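Local coordinates for protein putative DsbA oxidoreductase SCO1869 (Streptomyces coelicolor A3, PDB 3GL5) that is probably a DsbA-like oxidoreductase of the thioredoxin superfamily, expected to carry out thiol-disulfide exchange, at residues 13-25 against 78-90. Numbering follows the deposited sequence.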
ATOM      1  N   CYS A  13      15.592 -17.397  -1.898  1.00 28.33           N
ATOM      2  CA  CYS A  13      14.879 -18.027  -3.002  1.00 28.25           C
ATOM      3  C   CYS A  13      15.531 -17.516  -4.303  1.00 27.42           C
ATOM      4  O   CYS A  13      15.295 -16.387  -4.705  1.00 28.33           O
ATOM      5  CB  CYS A  13      13.419 -17.629  -2.886  1.00 27.95           C
ATOM      6  SG  CYS A  13      12.377 -17.873  -4.275  1.00 30.33           S
ATOM      7  N   PRO A  14      16.396 -18.324  -4.921  1.00 27.31           N
ATOM      8  CA  PRO A  14      17.120 -17.867  -6.129  1.00 26.50           C
ATOM      9  C   PRO A  14      16.186 -17.436  -7.253  1.00 26.51           C
ATOM     10  O   PRO A  14      16.487 -16.467  -7.912  1.00 26.97           O
ATOM     11  CB  PRO A  14      17.941 -19.096  -6.558  1.00 26.68           C
ATOM     12  CG  PRO A  14      18.003 -20.003  -5.367  1.00 26.02           C
ATOM     13  CD  PRO A  14      16.839 -19.657  -4.445  1.00 26.39           C
ATOM     14  N   TRP A  15      15.074 -18.148  -7.477  1.00 26.42           N
ATOM     15  CA  TRP A  15      14.063 -17.778  -8.484  1.00 26.53           C
ATOM     16  C   TRP A  15      13.261 -16.529  -8.181  1.00 26.89           C
ATOM     17  O   TRP A  15      12.665 -15.972  -9.086  1.00 27.38           O
ATOM     18  CB  TRP A  15      13.075 -18.930  -8.711  1.00 27.17           C
ATOM     19  CG  TRP A  15      13.781 -20.130  -9.357  1.00 28.41           C
ATOM     20  CD1 TRP A  15      14.034 -21.368  -8.802  1.00 30.23           C
ATOM     21  CD2 TRP A  15      14.375 -20.139 -10.648  1.00 27.19           C
ATOM     22  NE1 TRP A  15      14.745 -22.156  -9.701  1.00 29.03           N
ATOM     23  CE2 TRP A  15      14.960 -21.418 -10.840  1.00 28.96           C
ATOM     24  CE3 TRP A  15      14.448 -19.193 -11.675  1.00 31.24           C
ATOM     25  CZ2 TRP A  15      15.605 -21.776 -12.032  1.00 31.94           C
ATOM     26  CZ3 TRP A  15      15.114 -19.545 -12.867  1.00 32.49           C
ATOM     27  CH2 TRP A  15      15.678 -20.830 -13.027  1.00 32.75           C
ATOM     28  N   CYS A  16      13.172 -16.144  -6.904  1.00 26.06           N
ATOM     29  CA  CYS A  16      12.563 -14.868  -6.515  1.00 25.66           C
ATOM     30  C   CYS A  16      13.453 -13.722  -7.019  1.00 25.52           C
ATOM     31  O   CYS A  16      12.961 -12.764  -7.627  1.00 25.58           O
ATOM     32  CB  CYS A  16      12.408 -14.805  -4.993  1.00 24.84           C
ATOM     33  SG  CYS A  16      11.265 -16.012  -4.336  1.00 26.43           S
ATOM     34  N   TYR A  17      14.762 -13.854  -6.781  1.00 24.84           N
ATOM     35  CA  TYR A  17      15.792 -12.915  -7.245  1.00 24.29           C
ATOM     36  C   TYR A  17      15.855 -12.790  -8.769  1.00 24.31           C
ATOM     37  O   TYR A  17      15.856 -11.677  -9.291  1.00 24.68           O
ATOM     38  CB  TYR A  17      17.133 -13.372  -6.711  1.00 23.94           C
ATOM     39  CG  TYR A  17      18.374 -12.530  -7.039  1.00 22.29           C
ATOM     40  CD1 TYR A  17      18.424 -11.127  -6.850  1.00 18.93           C
ATOM     41  CD2 TYR A  17      19.520 -13.162  -7.445  1.00 19.19           C
ATOM     42  CE1 TYR A  17      19.640 -10.388  -7.133  1.00 18.77           C
ATOM     43  CE2 TYR A  17      20.706 -12.473  -7.693  1.00 19.38           C
ATOM     44  CZ  TYR A  17      20.772 -11.111  -7.548  1.00 18.89           C
ATOM     45  OH  TYR A  17      21.999 -10.556  -7.804  1.00 18.35           O
ATOM     46  N   VAL A  18      15.894 -13.927  -9.475  1.00 24.19           N
ATOM     47  CA  VAL A  18      15.857 -13.936 -10.943  1.00 24.43           C
ATOM     48  C   VAL A  18      14.484 -13.460 -11.466  1.00 26.02           C
ATOM     49  O   VAL A  18      14.429 -12.619 -12.382  1.00 25.68           O
ATOM     50  CB  VAL A  18      16.283 -15.334 -11.568  1.00 23.79           C
ATOM     51  CG1 VAL A  18      16.352 -15.275 -13.072  1.00 21.40           C
ATOM     52  CG2 VAL A  18      17.669 -15.735 -11.062  1.00 24.94           C
ATOM     53  N   GLY A  19      13.393 -13.969 -10.880  1.00 25.49           N
ATOM     54  CA  GLY A  19      12.039 -13.575 -11.312  1.00 27.05           C
ATOM     55  C   GLY A  19      11.672 -12.109 -11.108  1.00 27.75           C
ATOM     56  O   GLY A  19      10.824 -11.529 -11.843  1.00 29.17           O
ATOM     57  N   LYS A  20      12.270 -11.479 -10.110  1.00 27.50           N
ATOM     58  CA  LYS A  20      12.011 -10.068  -9.912  1.00 26.91           C
ATOM     59  C   LYS A  20      12.532  -9.274 -11.134  1.00 26.68           C
ATOM     60  O   LYS A  20      11.845  -8.410 -11.675  1.00 26.04           O
ATOM     61  CB  LYS A  20      12.670  -9.546  -8.629  1.00 26.96           C
ATOM     62  CG  LYS A  20      12.454  -7.998  -8.482  1.00 27.44           C
ATOM     63  CD  LYS A  20      12.609  -7.558  -7.056  1.00 30.69           C
ATOM     64  CE  LYS A  20      13.891  -6.883  -6.865  1.00 34.11           C
ATOM     65  NZ  LYS A  20      13.766  -5.503  -7.439  1.00 36.31           N
ATOM     66  N   ALA A  21      13.742  -9.616 -11.574  1.00 26.89           N
ATOM     67  CA  ALA A  21      14.383  -8.926 -12.697  1.00 26.34           C
ATOM     68  C   ALA A  21      13.623  -9.194 -13.988  1.00 26.44           C
ATOM     69  O   ALA A  21      13.441  -8.282 -14.829  1.00 26.35           O
ATOM     70  CB  ALA A  21      15.824  -9.361 -12.827  1.00 26.42           C
ATOM     71  N   ARG A  22      13.155 -10.432 -14.145  1.00 25.90           N
ATOM     72  CA  ARG A  22      12.380 -10.803 -15.336  1.00 25.98           C
ATOM     73  C   ARG A  22      11.064 -10.017 -15.419  1.00 26.34           C
ATOM     74  O   ARG A  22      10.687  -9.532 -16.484  1.00 26.30           O
ATOM     75  CB  ARG A  22      12.144 -12.318 -15.399  1.00 24.75           C
ATOM     76  CG  ARG A  22      13.178 -12.998 -16.174  1.00 25.24           C
ATOM     77  CD  ARG A  22      13.060 -14.498 -16.148  1.00 24.76           C
ATOM     78  NE  ARG A  22      14.339 -15.133 -16.455  1.00 22.05           N
ATOM     79  CZ  ARG A  22      14.545 -16.447 -16.382  1.00 24.84           C
ATOM     80  NH1 ARG A  22      13.581 -17.255 -15.989  1.00 26.76           N
ATOM     81  NH2 ARG A  22      15.725 -16.964 -16.666  1.00 25.72           N
ATOM     82  N   PHE A  23      10.391  -9.889 -14.278  1.00 26.36           N
ATOM     83  CA  PHE A  23       9.173  -9.134 -14.194  1.00 26.50           C
ATOM     84  C   PHE A  23       9.408  -7.676 -14.513  1.00 27.26           C
ATOM     85  O   PHE A  23       8.581  -7.044 -15.195  1.00 26.74           O
ATOM     86  CB  PHE A  23       8.547  -9.210 -12.803  1.00 25.51           C
ATOM     87  CG  PHE A  23       7.395  -8.281 -12.649  1.00 26.90           C
ATOM     88  CD1 PHE A  23       6.170  -8.580 -13.233  1.00 26.02           C
ATOM     89  CD2 PHE A  23       7.562  -7.049 -12.017  1.00 27.65           C
ATOM     90  CE1 PHE A  23       5.119  -7.702 -13.151  1.00 26.12           C
ATOM     91  CE2 PHE A  23       6.509  -6.146 -11.927  1.00 25.80           C
ATOM     92  CZ  PHE A  23       5.283  -6.476 -12.470  1.00 26.12           C
ATOM     93  N   GLU A  24      10.490  -7.120 -13.972  1.00 27.91           N
ATOM     94  CA  GLU A  24      10.745  -5.708 -14.143  1.00 29.77           C
ATOM     95  C   GLU A  24      11.046  -5.427 -15.612  1.00 30.49           C
ATOM     96  O   GLU A  24      10.568  -4.435 -16.221  1.00 30.44           O
ATOM     97  CB  GLU A  24      11.902  -5.280 -13.255  1.00 29.96           C
ATOM     98  CG  GLU A  24      11.486  -5.040 -11.796  1.00 33.42           C
ATOM     99  CD  GLU A  24      12.665  -4.964 -10.835  1.00 37.31           C
ATOM    100  OE1 GLU A  24      13.839  -4.940 -11.275  1.00 40.14           O
ATOM    101  OE2 GLU A  24      12.425  -4.961  -9.614  1.00 41.19           O
ATOM    102  N   LYS A  25      11.814  -6.335 -16.201  1.00 30.40           N
ATOM    103  CA  LYS A  25      12.099  -6.226 -17.613  1.00 31.14           C
ATOM    104  C   LYS A  25      10.776  -6.233 -18.408  1.00 30.22           C
ATOM    105  O   LYS A  25      10.587  -5.405 -19.275  1.00 28.96           O
ATOM    106  CB  LYS A  25      13.096  -7.307 -18.046  1.00 31.13           C
ATOM    107  CG  LYS A  25      13.118  -7.567 -19.542  1.00 34.69           C
ATOM    108  CD  LYS A  25      14.056  -8.718 -19.924  1.00 37.32           C
ATOM    109  CE  LYS A  25      15.304  -8.168 -20.568  1.00 39.32           C
ATOM    110  NZ  LYS A  25      15.854  -9.054 -21.671  1.00 43.86           N
ATOM    111  N   ASN A  78      23.431 -23.334 -13.571  1.00 29.76           N
ATOM    112  CA  ASN A  78      22.344 -22.854 -14.380  1.00 29.50           C
ATOM    113  C   ASN A  78      21.731 -21.564 -13.854  1.00 29.09           C
ATOM    114  O   ASN A  78      21.436 -20.645 -14.627  1.00 29.78           O
ATOM    115  CB  ASN A  78      21.235 -23.877 -14.507  1.00 29.43           C
ATOM    116  CG  ASN A  78      20.041 -23.292 -15.234  1.00 30.23           C
ATOM    117  OD1 ASN A  78      20.183 -22.751 -16.336  1.00 29.34           O
ATOM    118  ND2 ASN A  78      18.859 -23.372 -14.616  1.00 32.97           N
ATOM    119  N   LEU A  79      21.535 -21.499 -12.542  1.00 27.86           N
ATOM    120  CA  LEU A  79      20.994 -20.304 -11.927  1.00 26.78           C
ATOM    121  C   LEU A  79      21.944 -19.120 -12.139  1.00 27.00           C
ATOM    122  O   LEU A  79      21.509 -18.001 -12.366  1.00 27.03           O
ATOM    123  CB  LEU A  79      20.705 -20.560 -10.449  1.00 26.48           C
ATOM    124  CG  LEU A  79      19.278 -21.083 -10.183  1.00 26.24           C
ATOM    125  CD1 LEU A  79      19.187 -21.777  -8.795  1.00 27.21           C
ATOM    126  CD2 LEU A  79      18.310 -19.927 -10.270  1.00 25.74           C
ATOM    127  N   GLY A  80      23.239 -19.374 -12.051  1.00 26.63           N
ATOM    128  CA  GLY A  80      24.227 -18.342 -12.339  1.00 26.40           C
ATOM    129  C   GLY A  80      24.149 -17.827 -13.769  1.00 26.37           C
ATOM    130  O   GLY A  80      24.255 -16.628 -14.013  1.00 27.13           O
ATOM    131  N   ALA A  81      23.951 -18.722 -14.720  1.00 25.65           N
ATOM    132  CA  ALA A  81      23.777 -18.289 -16.110  1.00 25.44           C
ATOM    133  C   ALA A  81      22.520 -17.423 -16.303  1.00 25.62           C
ATOM    134  O   ALA A  81      22.559 -16.387 -17.018  1.00 25.36           O
ATOM    135  CB  ALA A  81      23.740 -19.536 -17.081  1.00 24.13           C
ATOM    136  N   GLN A  82      21.408 -17.828 -15.695  0.50 25.04           N
ATOM    137  CA  GLN A  82      20.150 -17.133 -15.923  0.50 25.42           C
ATOM    138  C   GLN A  82      20.139 -15.785 -15.187  0.50 25.90           C
ATOM    139  O   GLN A  82      19.567 -14.805 -15.685  0.50 25.97           O
ATOM    140  CB  GLN A  82      18.954 -18.010 -15.528  0.50 25.21           C
ATOM    141  CG  GLN A  82      18.871 -19.352 -16.285  0.50 25.42           C
ATOM    142  CD  GLN A  82      17.494 -19.987 -16.209  0.50 24.79           C
ATOM    143  OE1 GLN A  82      16.481 -19.303 -16.272  0.50 24.65           O
ATOM    144  NE2 GLN A  82      17.455 -21.299 -16.084  0.50 26.00           N
ATOM    145  N   ALA A  83      20.772 -15.745 -14.012  1.00 26.23           N
ATOM    146  CA  ALA A  83      21.004 -14.488 -13.294  1.00 27.12           C
ATOM    147  C   ALA A  83      21.854 -13.569 -14.173  1.00 27.48           C
ATOM    148  O   ALA A  83      21.455 -12.424 -14.374  1.00 28.56           O
ATOM    149  CB  ALA A  83      21.696 -14.737 -11.917  1.00 26.22           C
ATOM    150  N   ALA A  84      22.978 -14.054 -14.740  1.00 27.04           N
ATOM    151  CA  ALA A  84      23.819 -13.161 -15.564  1.00 26.95           C
ATOM    152  C   ALA A  84      22.999 -12.534 -16.691  1.00 27.22           C
ATOM    153  O   ALA A  84      23.113 -11.341 -16.984  1.00 27.63           O
ATOM    154  CB  ALA A  84      25.034 -13.874 -16.127  1.00 26.49           C
ATOM    155  N   ALA A  85      22.151 -13.349 -17.295  1.00 26.48           N
ATOM    156  CA  ALA A  85      21.369 -12.927 -18.438  1.00 27.28           C
ATOM    157  C   ALA A  85      20.359 -11.807 -18.103  1.00 27.13           C
ATOM    158  O   ALA A  85      19.909 -11.130 -19.014  1.00 26.89           O
ATOM    159  CB  ALA A  85      20.648 -14.136 -19.082  1.00 25.26           C
ATOM    160  N   GLU A  86      19.989 -11.663 -16.822  1.00 27.44           N
ATOM    161  CA  GLU A  86      19.154 -10.548 -16.334  1.00 27.97           C
ATOM    162  C   GLU A  86      19.976  -9.383 -15.759  1.00 28.59           C
ATOM    163  O   GLU A  86      19.381  -8.427 -15.245  1.00 29.05           O
ATOM    164  CB  GLU A  86      18.172 -10.986 -15.231  1.00 27.84           C
ATOM    165  CG  GLU A  86      17.273 -12.178 -15.566  1.00 28.84           C
ATOM    166  CD  GLU A  86      16.427 -11.941 -16.820  1.00 31.60           C
ATOM    167  OE1 GLU A  86      16.005 -10.776 -17.080  1.00 32.81           O
ATOM    168  OE2 GLU A  86      16.185 -12.926 -17.556  1.00 32.56           O
ATOM    169  N   GLY A  87      21.312  -9.468 -15.812  1.00 27.82           N
ATOM    170  CA  GLY A  87      22.174  -8.421 -15.273  1.00 27.16           C
ATOM    171  C   GLY A  87      22.400  -8.483 -13.782  1.00 26.74           C
ATOM    172  O   GLY A  87      22.860  -7.510 -13.168  1.00 25.69           O
ATOM    173  N   LEU A  88      22.106  -9.645 -13.209  1.00 26.91           N
ATOM    174  CA  LEU A  88      22.303  -9.911 -11.796  1.00 27.30           C
ATOM    175  C   LEU A  88      23.525 -10.734 -11.518  1.00 27.27           C
ATOM    176  O   LEU A  88      23.756 -11.747 -12.149  1.00 28.50           O
ATOM    177  CB  LEU A  88      21.102 -10.678 -11.225  1.00 27.14           C
ATOM    178  CG  LEU A  88      19.684 -10.151 -11.459  1.00 28.59           C
ATOM    179  CD1 LEU A  88      18.616 -11.103 -10.873  1.00 27.59           C
ATOM    180  CD2 LEU A  88      19.511  -8.745 -10.900  1.00 28.23           C
ATOM    181  N   ALA A  89      24.265 -10.336 -10.506  1.00 27.79           N
ATOM    182  CA  ALA A  89      25.350 -11.136  -9.978  1.00 28.03           C
ATOM    183  C   ALA A  89      24.775 -12.337  -9.213  1.00 28.29           C
ATOM    184  O   ALA A  89      23.700 -12.245  -8.605  1.00 28.17           O
ATOM    185  CB  ALA A  89      26.186 -10.276  -9.045  1.00 27.90           C
ATOM    186  N   TYR A  90      25.489 -13.457  -9.234  1.00 28.40           N
ATOM    187  CA  TYR A  90      25.017 -14.674  -8.580  1.00 28.76           C
ATOM    188  C   TYR A  90      26.213 -15.602  -8.362  1.00 30.33           C
ATOM    189  O   TYR A  90      26.756 -16.128  -9.344  1.00 30.30           O
ATOM    190  CB  TYR A  90      24.001 -15.375  -9.448  1.00 28.51           C
ATOM    191  CG  TYR A  90      23.297 -16.507  -8.753  1.00 28.95           C
ATOM    192  CD1 TYR A  90      22.059 -16.318  -8.147  1.00 32.98           C
ATOM    193  CD2 TYR A  90      23.874 -17.780  -8.688  1.00 28.59           C
ATOM    194  CE1 TYR A  90      21.374 -17.402  -7.475  1.00 32.20           C
ATOM    195  CE2 TYR A  90      23.226 -18.854  -8.019  1.00 30.65           C
ATOM    196  CZ  TYR A  90      21.983 -18.658  -7.417  1.00 31.21           C
ATOM    197  OH  TYR A  90      21.361 -19.702  -6.780  1.00 26.46           O
TER
HETATM  198  O   HOH W   1      17.618 -15.118 -17.320  1.00 24.50           O
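Leu79 and Leu88 each lay a methyl on an aromatic ring of helix 14-28, and these two CH-pi contacts mark the tight part of the interface. Leu79 CD2 sits over the six-membered ring of Trp15, 3.7 Å from its centroid, while its other methyl, CD1, meets Pro14 CB. Leu88 CD1 lies almost on the normal through the centre of the Tyr17 ring and also touches Ala21 CB at 3.8 Å. With CG anti to the backbone N (chi1 -179°), Tyr17 extends across Leu88 until its OH donates to a lone pair of Ala89 O, in the carbonyl plane. Val18 sets CG2 beside Ala83 CB and CG1 beside Glu86 CG; the axes of segments 14-25 and 78-85 approach to 9.7 Å at 24°.

The more solvent-accessible side is polar. Extended Arg22 uses NE for a salt bridge to Glu86 OE2 (3.1 Å), met from above the carboxylate plane. A water joins Arg22 NH2, Gln82 O and Glu86 OE2; Lys25 only skirts this edge. Gly87, with positive phi, follows the helix in a Schellman motif, Ala83 O accepting from Glu86 N and Leu88 N. The packing thus seats the helix headed by the Cys13-Cys16 disulfide, consistent with a thioredoxin-type CxxC, against the helical part of a DsbA-like fold.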